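TRAP dicarboxylate transporter-DctP subunit (Marinobacter aquaeolei, PDB 4PFI) probably captures a small organic acid in the periplasm and delivers it to a TRAP membrane transporter, as solute-binding proteins of the DctP family do. Local coordinates at residues Phe40-Ile45 / Leu96-Pro101; Val155-Met160 / Phe245-Val250; Ser184-Glu189 / Gln321-Leu326. All blocks are in the same frame, centred on the assembly; numbering follows the deposited sequence.

Interaction 1. Residues Phe40-Ile45 / Leu96-Pro101; sequences FALEEI and LAFASP
The ring of Phe40 lies against Leu96 and Phe98 on one face of a parallel strand pair. Leu96 bulges against it, its CB over one face of the ring, 4.2 Å from the centroid, a CH-pi contact. The far end of the Phe40 ring, CZ, meets CE2 of Phe98 at 3.7 Å; the two ring planes are 27° apart but slid so far that they barely overlap. The torsion that sets CG of Phe40 opposite the backbone N (chi1 -166°) swings the ring along the sheet toward Phe98. Leu42 closes the row: its CD2 lies at the edge of the Phe98 ring, in its plane, 3.5 Å from CD2 of Phe98, and Tyr53 and Phe57 of helix 49-65 cover this layer. On the other face the small methyls of Ala41 and Ala97 lie side by side beneath helix 85-91. Between the faces, Ala41 N bonds to Leu96 O and Phe98 N to Ala41 O, joining neighbouring strands of the alpha/beta core.

Past the strand, Glu43 reaches across with an extended chain to Ser100 and takes two bonds from it: OE1 of Glu43 accepts from Ser100 OG at 2.6 Å on its syn lone pair, while OE2 accepts from Ser100 N at 2.8 Å. A water joins OE2 to Phe98 O. With both oxygens engaged, the carboxylate is held against rotation, and these donors probably stabilise its negative charge.

Interaction 2. Residues Val155-Met160 / Phe245-Val250; sequences VPEGWM and FIASVV
The segments 155-159 and 245-250 run antiparallel, their axes 4.6 Å apart at closest approach and their directions 155° apart, joined by four backbone hydrogen bonds. Val155 and Ala247 form a hydrogen-bonded pair, each N-H given to the other's carbonyl. Farther along, Glu157 N bonds to Phe245 O and Phe245 N to Gly158 O, both nearly straight. Gly158 has backbone angles at which a CB would run into the preceding carbonyl oxygen.

Phe245 has the most to do among the side chains. Glu157 crosses it obliquely from one side, with the carboxylate plane turned only 19° from the ring plane and OE1 of Glu157 3.2 Å from CD2 of Phe245. The same OE1 lies 3.3 Å from CB of Ala247, so the acid fills the angle between ring and methyl. From another direction comes the selenium of selenomethionine Met160, 4.1 Å from the centroid of the Phe245 ring and 46° off its normal, a Met-aromatic contact. Two bends in the Met160 chain, at chi2 and chi3, curl it back and bring SE there.

In solute-binding proteins of this kind two alpha/beta domains are joined by strands passing between them; the long strand 149-164 and its partner 244-252, running near the centre of the chain, are consistent with such a connection. The other oxygen of Glu157, OE2, is bonded by Gln50 of helix 49-65.

Toward the end away from the ring, Val155 meets Val249 through CG2 on each, 3.9 Å apart, beside Phe98 of strand 96-99. On the reverse face of the pair, Ile246 lays CD1 alongside CA of Pro156 at 4.2 Å, while helix 263-296 covers the proline with Ala278 and Trp279.

Interaction 3. Residues Ser184-Glu189 / Gln321-Leu326; sequences SETAAE and QRFIEL
Glu189 and Arg322 cross at about a right angle between two antiparallel helices, 185-192 and 318-339; the axes of their segments 185-189 and 321-326 pass 9.5 Å apart. The carboxylate and guanidinium planes stand 51° from each other, and OE1 of Glu189 lies 3.5 Å from NH1 of Arg322 but well out of the guanidinium plane, so this salt bridge works by charge and no N-H points along it. Beneath the charges, CG of Glu189 rests on CB of Arg322. Bends at chi2 and chi3 (65° and 41°) fold the arginine so that its NE faces back to its own helix, where Glu325 OE1 receives it at 3.2 Å, in the guanidinium plane. Arg322 thus links Glu189 and Glu325 in one network, and Arg192 gives Glu189 OE1 a further cationic partner. An alanine in place of Arg322 would probably cost Glu325 its salt-bridge partner and Glu189 one of its cationic neighbours.

One turn back on the first helix and one turn on along the second, Glu185 lies across Leu326 at about a right angle, its chain packing on CD1 of the leucine. Deeper in, Thr186 comes to the edge of the Phe323 ring, with OG1 of Thr186 3.7 Å from CD1 of Phe323.

From the N terminus, strand 37-41 leads into interaction 1, which closes a loop of 50 residues through helices 49-65 and 85-91 when strand 96-99 returns beside it. The chain then opens interaction 2 at 155-160 and, before closing it at 245-250, starts interaction 3 at 184-189; that contact closes only at 321-326, so interactions 2 and 3 cross while interaction 1 precedes both. Interactions 1 and 2 share one sheet: Ala99 O probably accepts a hydrogen bond from Ser248 N, joining strands 96-99 and 244-252. Interaction 3 lies apart, its centre about 19 Å from that of interaction 2, and ties the C-terminal helix 318-339 to helix 185-192.

Interaction 1. Residues Phe40-Ile45 / Leu96-Pro101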
loop_
_atom_site.group_PDB
_atom_site.type_symbol
_atom_site.label_atom_id
_atom_site.label_comp_id
_atom_site.label_asym_id
_atom_site.label_seq_id
_atom_site.Cartn_x
_atom_site.Cartn_y
_atom_site.Cartn_z
ATOM N N PHE A 40 -10.744 11.364 10.513
ATOM C CA PHE A 40 -9.875 10.339 9.946
ATOM C C PHE A 40 -10.248 10.077 8.478
ATOM O O PHE A 40 -11.262 9.453 8.200
ATOM C CB PHE A 40 -10.044 9.039 10.747
ATOM C CG PHE A 40 -8.967 8.002 10.498
ATOM C CD1 PHE A 40 -8.121 8.094 9.414
ATOM C CD2 PHE A 40 -8.820 6.919 11.359
ATOM C CE1 PHE A 40 -7.146 7.141 9.200
ATOM C CE2 PHE A 40 -7.846 5.966 11.145
ATOM C CZ PHE A 40 -7.011 6.077 10.064
ATOM N N ALA A 41 -9.429 10.541 7.545
ATOM C CA ALA A 41 -9.731 10.396 6.121
ATOM C C ALA A 41 -9.116 9.122 5.512
ATOM O O ALA A 41 -7.995 8.753 5.825
ATOM C CB ALA A 41 -9.237 11.626 5.363
ATOM N N LEU A 42 -9.847 8.468 4.621
ATOM C CA LEU A 42 -9.352 7.255 3.971
ATOM C C LEU A 42 -9.186 7.467 2.463
ATOM O O LEU A 42 -9.971 8.188 1.856
ATOM C CB LEU A 42 -10.344 6.127 4.170
ATOM C CG LEU A 42 -10.901 5.915 5.558
ATOM C CD1 LEU A 42 -11.890 4.806 5.478
ATOM C CD2 LEU A 42 -9.800 5.598 6.547
ATOM N N GLU A 43 -8.190 6.811 1.867
ATOM C CA GLU A 43 -8.046 6.783 0.412
ATOM C C GLU A 43 -8.987 5.770 -0.246
ATOM O O GLU A 43 -9.097 5.729 -1.468
ATOM C CB GLU A 43 -6.637 6.360 0.025
ATOM C CG GLU A 43 -5.538 7.204 0.562
ATOM C CD GLU A 43 -4.203 6.518 0.399
ATOM O OE1 GLU A 43 -4.133 5.283 0.641
ATOM O OE2 GLU A 43 -3.226 7.192 -0.003
ATOM N N GLU A 44 -9.619 4.919 0.553
ATOM C CA GLU A 44 -10.370 3.792 0.003
ATOM C C GLU A 44 -11.842 3.804 0.471
ATOM O O GLU A 44 -12.196 4.470 1.447
ATOM C CB GLU A 44 -9.655 2.469 0.363
ATOM C CG GLU A 44 -8.187 2.416 -0.095
ATOM C CD GLU A 44 -7.505 1.036 0.084
ATOM O OE1 GLU A 44 -6.716 0.651 -0.827
ATOM O OE2 GLU A 44 -7.734 0.337 1.118
ATOM N N ILE A 45 -12.705 3.080 -0.226
ATOM C CA ILE A 45 -14.132 3.091 0.102
ATOM C C ILE A 45 -14.486 2.140 1.245
ATOM O O ILE A 45 -13.629 1.440 1.801
ATOM C CB ILE A 45 -15.009 2.677 -1.105
ATOM C CG1 ILE A 45 -14.526 1.343 -1.689
ATOM C CG2 ILE A 45 -15.005 3.741 -2.177
ATOM C CD1 ILE A 45 -15.591 0.609 -2.483
ATOM N N LEU A 96 -6.214 12.953 10.896
ATOM C CA LEU A 96 -5.618 11.663 10.573
ATOM C C LEU A 96 -5.998 11.228 9.166
ATOM O O LEU A 96 -7.129 11.433 8.727
ATOM C CB LEU A 96 -6.129 10.598 11.552
ATOM C CG LEU A 96 -5.735 10.691 13.028
ATOM C CD1 LEU A 96 -6.687 9.856 13.915
ATOM C CD2 LEU A 96 -4.276 10.233 13.204
ATOM N N ALA A 97 -5.069 10.580 8.475
ATOM C CA ALA A 97 -5.356 10.045 7.147
ATOM C C ALA A 97 -4.441 8.890 6.808
ATOM O O ALA A 97 -3.363 8.737 7.373
ATOM C CB ALA A 97 -5.215 11.114 6.091
ATOM N N PHE A 98 -4.904 8.068 5.880
ATOM C CA PHE A 98 -4.058 7.083 5.259
ATOM C C PHE A 98 -3.335 7.765 4.107
ATOM O O PHE A 98 -3.884 8.642 3.438
ATOM C CB PHE A 98 -4.895 5.913 4.753
ATOM C CG PHE A 98 -5.136 4.857 5.793
ATOM C CD1 PHE A 98 -4.097 4.035 6.210
ATOM C CD2 PHE A 98 -6.390 4.669 6.348
ATOM C CE1 PHE A 98 -4.303 3.058 7.165
ATOM C CE2 PHE A 98 -6.588 3.687 7.292
ATOM C CZ PHE A 98 -5.542 2.884 7.700
ATOM N N ALA A 99 -2.096 7.365 3.876
ATOM C CA ALA A 99 -1.337 7.864 2.734
ATOM C C ALA A 99 -0.502 6.716 2.208
ATOM O O ALA A 99 0.332 6.169 2.919
ATOM C CB ALA A 99 -0.438 9.031 3.134
ATOM N N SER A 100 -0.751 6.333 0.965
ATOM C CA SER A 100 0.042 5.314 0.288
ATOM C C SER A 100 1.259 5.908 -0.448
ATOM O O SER A 100 1.366 7.133 -0.606
ATOM C CB SER A 100 -0.876 4.568 -0.660
ATOM O OG SER A 100 -1.934 3.984 0.097
ATOM N N PRO A 101 2.200 5.046 -0.874
ATOM C CA PRO A 101 3.414 5.544 -1.548
ATOM C C PRO A 101 3.091 6.358 -2.797
ATOM O O PRO A 101 3.729 7.390 -3.001
ATOM C CB PRO A 101 4.191 4.262 -1.879
ATOM C CG PRO A 101 3.767 3.286 -0.806
ATOM C CD PRO A 101 2.288 3.604 -0.580
HETATM O O HOH W 1 -3.376 10.083 0.669
#

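Interaction 2. Residues Val155-Met160 / Phe245-Val250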
loop_
_atom_site.group_PDB
_atom_site.type_symbol
_atom_site.label_atom_id
_atom_site.label_comp_id
_atom_site.label_asym_id
_atom_site.label_seq_id
_atom_site.Cartn_x
_atom_site.Cartn_y
_atom_site.Cartn_z
ATOM N N VAL A 155 0.556 0.216 7.691
ATOM C CA VAL A 155 -0.474 -0.813 7.665
ATOM C C VAL A 155 -0.489 -1.620 6.351
ATOM O O VAL A 155 -0.528 -1.042 5.270
ATOM C CB VAL A 155 -1.854 -0.185 7.859
ATOM C CG1 VAL A 155 -2.916 -1.268 7.886
ATOM C CG2 VAL A 155 -1.873 0.659 9.152
ATOM N N PRO A 156 -0.477 -2.959 6.445
ATOM C CA PRO A 156 -0.523 -3.857 5.274
ATOM C C PRO A 156 -1.928 -3.918 4.640
ATOM O O PRO A 156 -2.905 -3.982 5.390
ATOM C CB PRO A 156 -0.165 -5.224 5.872
ATOM C CG PRO A 156 -0.706 -5.154 7.307
ATOM C CD PRO A 156 -0.524 -3.695 7.725
ATOM N N GLU A 157 -2.045 -3.868 3.309
ATOM C CA GLU A 157 -3.359 -4.033 2.653
ATOM C C GLU A 157 -3.386 -5.305 1.816
ATOM O O GLU A 157 -4.432 -5.712 1.302
ATOM C CB GLU A 157 -3.743 -2.815 1.816
ATOM C CG GLU A 157 -3.461 -1.522 2.529
ATOM C CD GLU A 157 -3.966 -0.282 1.790
ATOM O OE1 GLU A 157 -3.127 0.442 1.201
ATOM O OE2 GLU A 157 -5.193 -0.012 1.809
ATOM N N GLY A 158 -2.245 -5.966 1.713
ATOM C CA GLY A 158 -2.209 -7.268 1.093
ATOM C C GLY A 158 -1.116 -7.397 0.052
ATOM O O GLY A 158 -0.516 -6.404 -0.368
ATOM N N TRP A 159 -0.829 -8.631 -0.338
ATOM C CA TRP A 159 0.088 -8.890 -1.424
ATOM C C TRP A 159 -0.400 -8.217 -2.713
ATOM O O TRP A 159 -1.559 -8.390 -3.097
ATOM C CB TRP A 159 0.146 -10.394 -1.653
ATOM C CG TRP A 159 1.050 -11.127 -0.727
ATOM C CD1 TRP A 159 0.700 -12.067 0.182
ATOM C CD2 TRP A 159 2.473 -10.967 -0.618
ATOM N NE1 TRP A 159 1.819 -12.508 0.867
ATOM C CE2 TRP A 159 2.918 -11.851 0.391
ATOM C CE3 TRP A 159 3.407 -10.167 -1.279
ATOM C CZ2 TRP A 159 4.260 -11.960 0.757
ATOM C CZ3 TRP A 159 4.740 -10.266 -0.910
ATOM C CH2 TRP A 159 5.155 -11.165 0.097
HETATM N N MSE A 160 0.467 -7.491 -3.413
HETATM C CA MSE A 160 0.128 -7.018 -4.768
HETATM C C MSE A 160 -0.086 -8.256 -5.662
HETATM O O MSE A 160 0.662 -9.226 -5.574
HETATM C CB MSE A 160 1.213 -6.116 -5.358
HETATM C CG MSE A 160 1.435 -4.826 -4.571
HETATM SE SE MSE A 160 -0.090 -3.603 -4.694
HETATM C CE MSE A 160 0.257 -2.834 -6.480
ATOM N N PHE A 245 1.037 -4.100 -0.639
ATOM C CA PHE A 245 0.473 -2.763 -0.497
ATOM C C PHE A 245 0.652 -2.351 0.946
ATOM O O PHE A 245 0.079 -2.969 1.829
ATOM C CB PHE A 245 -1.030 -2.798 -0.710
ATOM C CG PHE A 245 -1.576 -1.726 -1.590
ATOM C CD1 PHE A 245 -0.821 -1.176 -2.625
ATOM C CD2 PHE A 245 -2.921 -1.345 -1.469
ATOM C CE1 PHE A 245 -1.382 -0.221 -3.501
ATOM C CE2 PHE A 245 -3.497 -0.392 -2.347
ATOM C CZ PHE A 245 -2.725 0.170 -3.360
ATOM N N ILE A 246 1.413 -1.291 1.177
ATOM C CA ILE A 246 1.655 -0.785 2.518
ATOM C C ILE A 246 1.174 0.651 2.576
ATOM O O ILE A 246 1.706 1.501 1.855
ATOM C CB ILE A 246 3.151 -0.769 2.813
ATOM C CG1 ILE A 246 3.756 -2.164 2.600
ATOM C CG2 ILE A 246 3.411 -0.257 4.241
ATOM C CD1 ILE A 246 3.216 -3.215 3.559
ATOM N N ALA A 247 0.185 0.944 3.418
ATOM C CA ALA A 247 -0.326 2.308 3.557
ATOM C C ALA A 247 0.213 2.953 4.844
ATOM O O ALA A 247 0.416 2.258 5.838
ATOM C CB ALA A 247 -1.834 2.293 3.579
ATOM N N SER A 248 0.445 4.271 4.812
ATOM C CA SER A 248 0.898 5.040 5.980
ATOM C C SER A 248 -0.280 5.601 6.738
ATOM O O SER A 248 -1.251 6.045 6.121
ATOM C CB SER A 248 1.716 6.267 5.539
ATOM O OG SER A 248 3.083 5.995 5.399
ATOM N N VAL A 249 -0.191 5.639 8.064
ATOM C CA VAL A 249 -1.111 6.474 8.839
ATOM C C VAL A 249 -0.368 7.737 9.262
ATOM O O VAL A 249 0.652 7.668 9.941
ATOM C CB VAL A 249 -1.681 5.751 10.090
ATOM C CG1 VAL A 249 -2.550 6.719 10.920
ATOM C CG2 VAL A 249 -2.480 4.512 9.696
ATOM N N VAL A 250 -0.869 8.894 8.858
ATOM C CA VAL A 250 -0.203 10.157 9.175
ATOM C C VAL A 250 -1.115 11.105 9.953
ATOM O O VAL A 250 -2.342 10.995 9.913
ATOM C CB VAL A 250 0.282 10.885 7.886
ATOM C CG1 VAL A 250 1.359 10.076 7.198
ATOM C CG2 VAL A 250 -0.892 11.186 6.956
HETATM O O HOH W 2 -0.264 1.182 -0.642
#

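Interaction 3. Residues Ser184-Glu189 / Gln321-Leu326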
loop_
_atom_site.group_PDB
_atom_site.type_symbol
_atom_site.label_atom_id
_atom_site.label_comp_id
_atom_site.label_asym_id
_atom_site.label_seq_id
_atom_site.Cartn_x
_atom_site.Cartn_y
_atom_site.Cartn_z
ATOM N N SER A 184 4.511 5.627 -8.775
ATOM C CA SER A 184 5.784 5.939 -8.171
ATOM C C SER A 184 6.863 5.625 -9.203
ATOM O O SER A 184 6.786 4.616 -9.900
ATOM C CB SER A 184 5.982 5.072 -6.920
ATOM O OG SER A 184 7.259 5.264 -6.349
ATOM N N GLU A 185 7.876 6.468 -9.301
ATOM C CA GLU A 185 8.947 6.220 -10.251
ATOM C C GLU A 185 9.592 4.857 -9.961
ATOM O O GLU A 185 9.966 4.111 -10.867
ATOM C CB GLU A 185 9.980 7.330 -10.168
ATOM C CG GLU A 185 10.975 7.297 -11.283
ATOM C CD GLU A 185 11.571 8.668 -11.565
ATOM O OE1 GLU A 185 11.314 9.610 -10.781
ATOM O OE2 GLU A 185 12.292 8.802 -12.582
ATOM N N THR A 186 9.700 4.525 -8.681
ATOM C CA THR A 186 10.320 3.281 -8.301
ATOM C C THR A 186 9.443 2.128 -8.739
ATOM O O THR A 186 9.952 1.092 -9.159
ATOM C CB THR A 186 10.562 3.219 -6.796
ATOM O OG1 THR A 186 11.410 4.311 -6.416
ATOM C CG2 THR A 186 11.231 1.915 -6.407
ATOM N N ALA A 187 8.125 2.302 -8.631
ATOM C CA ALA A 187 7.188 1.247 -8.996
ATOM C C ALA A 187 7.208 1.029 -10.511
ATOM O O ALA A 187 7.181 -0.106 -10.980
ATOM C CB ALA A 187 5.756 1.562 -8.515
ATOM N N ALA A 188 7.301 2.119 -11.265
ATOM C CA ALA A 188 7.414 2.031 -12.725
ATOM C C ALA A 188 8.678 1.259 -13.123
ATOM O O ALA A 188 8.637 0.362 -13.974
ATOM C CB ALA A 188 7.437 3.420 -13.342
ATOM N N GLU A 189 9.795 1.606 -12.491
ATOM C CA GLU A 189 11.087 1.017 -12.829
ATOM C C GLU A 189 11.135 -0.476 -12.545
ATOM O O GLU A 189 11.821 -1.224 -13.228
ATOM C CB GLU A 189 12.221 1.707 -12.070
ATOM C CG GLU A 189 13.580 1.201 -12.489
ATOM C CD GLU A 189 13.855 1.427 -13.981
ATOM O OE1 GLU A 189 13.144 2.237 -14.618
ATOM O OE2 GLU A 189 14.789 0.792 -14.521
ATOM N N GLN A 321 18.608 0.325 -7.763
ATOM C CA GLN A 321 19.553 1.335 -8.210
ATOM C C GLN A 321 18.839 2.676 -8.393
ATOM O O GLN A 321 19.243 3.675 -7.824
ATOM C CB GLN A 321 20.199 0.879 -9.518
ATOM C CG GLN A 321 21.191 1.865 -10.130
ATOM C CD GLN A 321 21.684 1.413 -11.494
ATOM O OE1 GLN A 321 22.136 0.276 -11.661
ATOM N NE2 GLN A 321 21.571 2.290 -12.485
ATOM N N ARG A 322 17.756 2.679 -9.171
ATOM C CA ARG A 322 16.967 3.897 -9.407
ATOM C C ARG A 322 16.470 4.477 -8.077
ATOM O O ARG A 322 16.413 5.687 -7.900
ATOM C CB ARG A 322 15.786 3.606 -10.348
ATOM C CG ARG A 322 14.735 4.737 -10.454
ATOM C CD ARG A 322 15.275 6.036 -11.092
ATOM N NE ARG A 322 16.153 5.787 -12.244
ATOM C CZ ARG A 322 15.733 5.465 -13.474
ATOM N NH1 ARG A 322 14.432 5.337 -13.737
ATOM N NH2 ARG A 322 16.619 5.259 -14.450
ATOM N N PHE A 323 16.146 3.598 -7.130
ATOM C CA PHE A 323 15.635 4.025 -5.833
ATOM C C PHE A 323 16.704 4.768 -5.060
ATOM O O PHE A 323 16.418 5.790 -4.459
ATOM C CB PHE A 323 15.141 2.840 -4.999
ATOM C CG PHE A 323 14.656 3.226 -3.626
ATOM C CD1 PHE A 323 13.571 4.069 -3.470
ATOM C CD2 PHE A 323 15.318 2.772 -2.481
ATOM C CE1 PHE A 323 13.134 4.425 -2.204
ATOM C CE2 PHE A 323 14.885 3.124 -1.213
ATOM C CZ PHE A 323 13.797 3.952 -1.074
ATOM N N ILE A 324 17.924 4.230 -5.067
ATOM C CA ILE A 324 19.077 4.852 -4.394
ATOM C C ILE A 324 19.425 6.203 -5.013
ATOM O O ILE A 324 19.592 7.175 -4.295
ATOM C CB ILE A 324 20.356 3.970 -4.438
ATOM C CG1 ILE A 324 20.141 2.660 -3.687
ATOM C CG2 ILE A 324 21.556 4.711 -3.824
ATOM C CD1 ILE A 324 19.611 2.854 -2.286
ATOM N N GLU A 325 19.532 6.260 -6.343
ATOM C CA GLU A 325 19.737 7.529 -7.045
ATOM C C GLU A 325 18.754 8.603 -6.570
ATOM O O GLU A 325 19.112 9.767 -6.430
ATOM C CB GLU A 325 19.567 7.347 -8.552
ATOM C CG GLU A 325 20.586 6.445 -9.199
ATOM C CD GLU A 325 20.185 6.017 -10.616
ATOM O OE1 GLU A 325 19.044 6.325 -11.050
ATOM O OE2 GLU A 325 21.010 5.358 -11.296
ATOM N N LEU A 326 17.514 8.197 -6.322
ATOM C CA LEU A 326 16.450 9.122 -5.943
ATOM C C LEU A 326 16.422 9.508 -4.460
ATOM O O LEU A 326 15.880 10.552 -4.113
ATOM C CB LEU A 326 15.089 8.526 -6.320
ATOM C CG LEU A 326 14.707 8.625 -7.803
ATOM C CD1 LEU A 326 13.421 7.824 -8.119
ATOM C CD2 LEU A 326 14.561 10.098 -8.217
#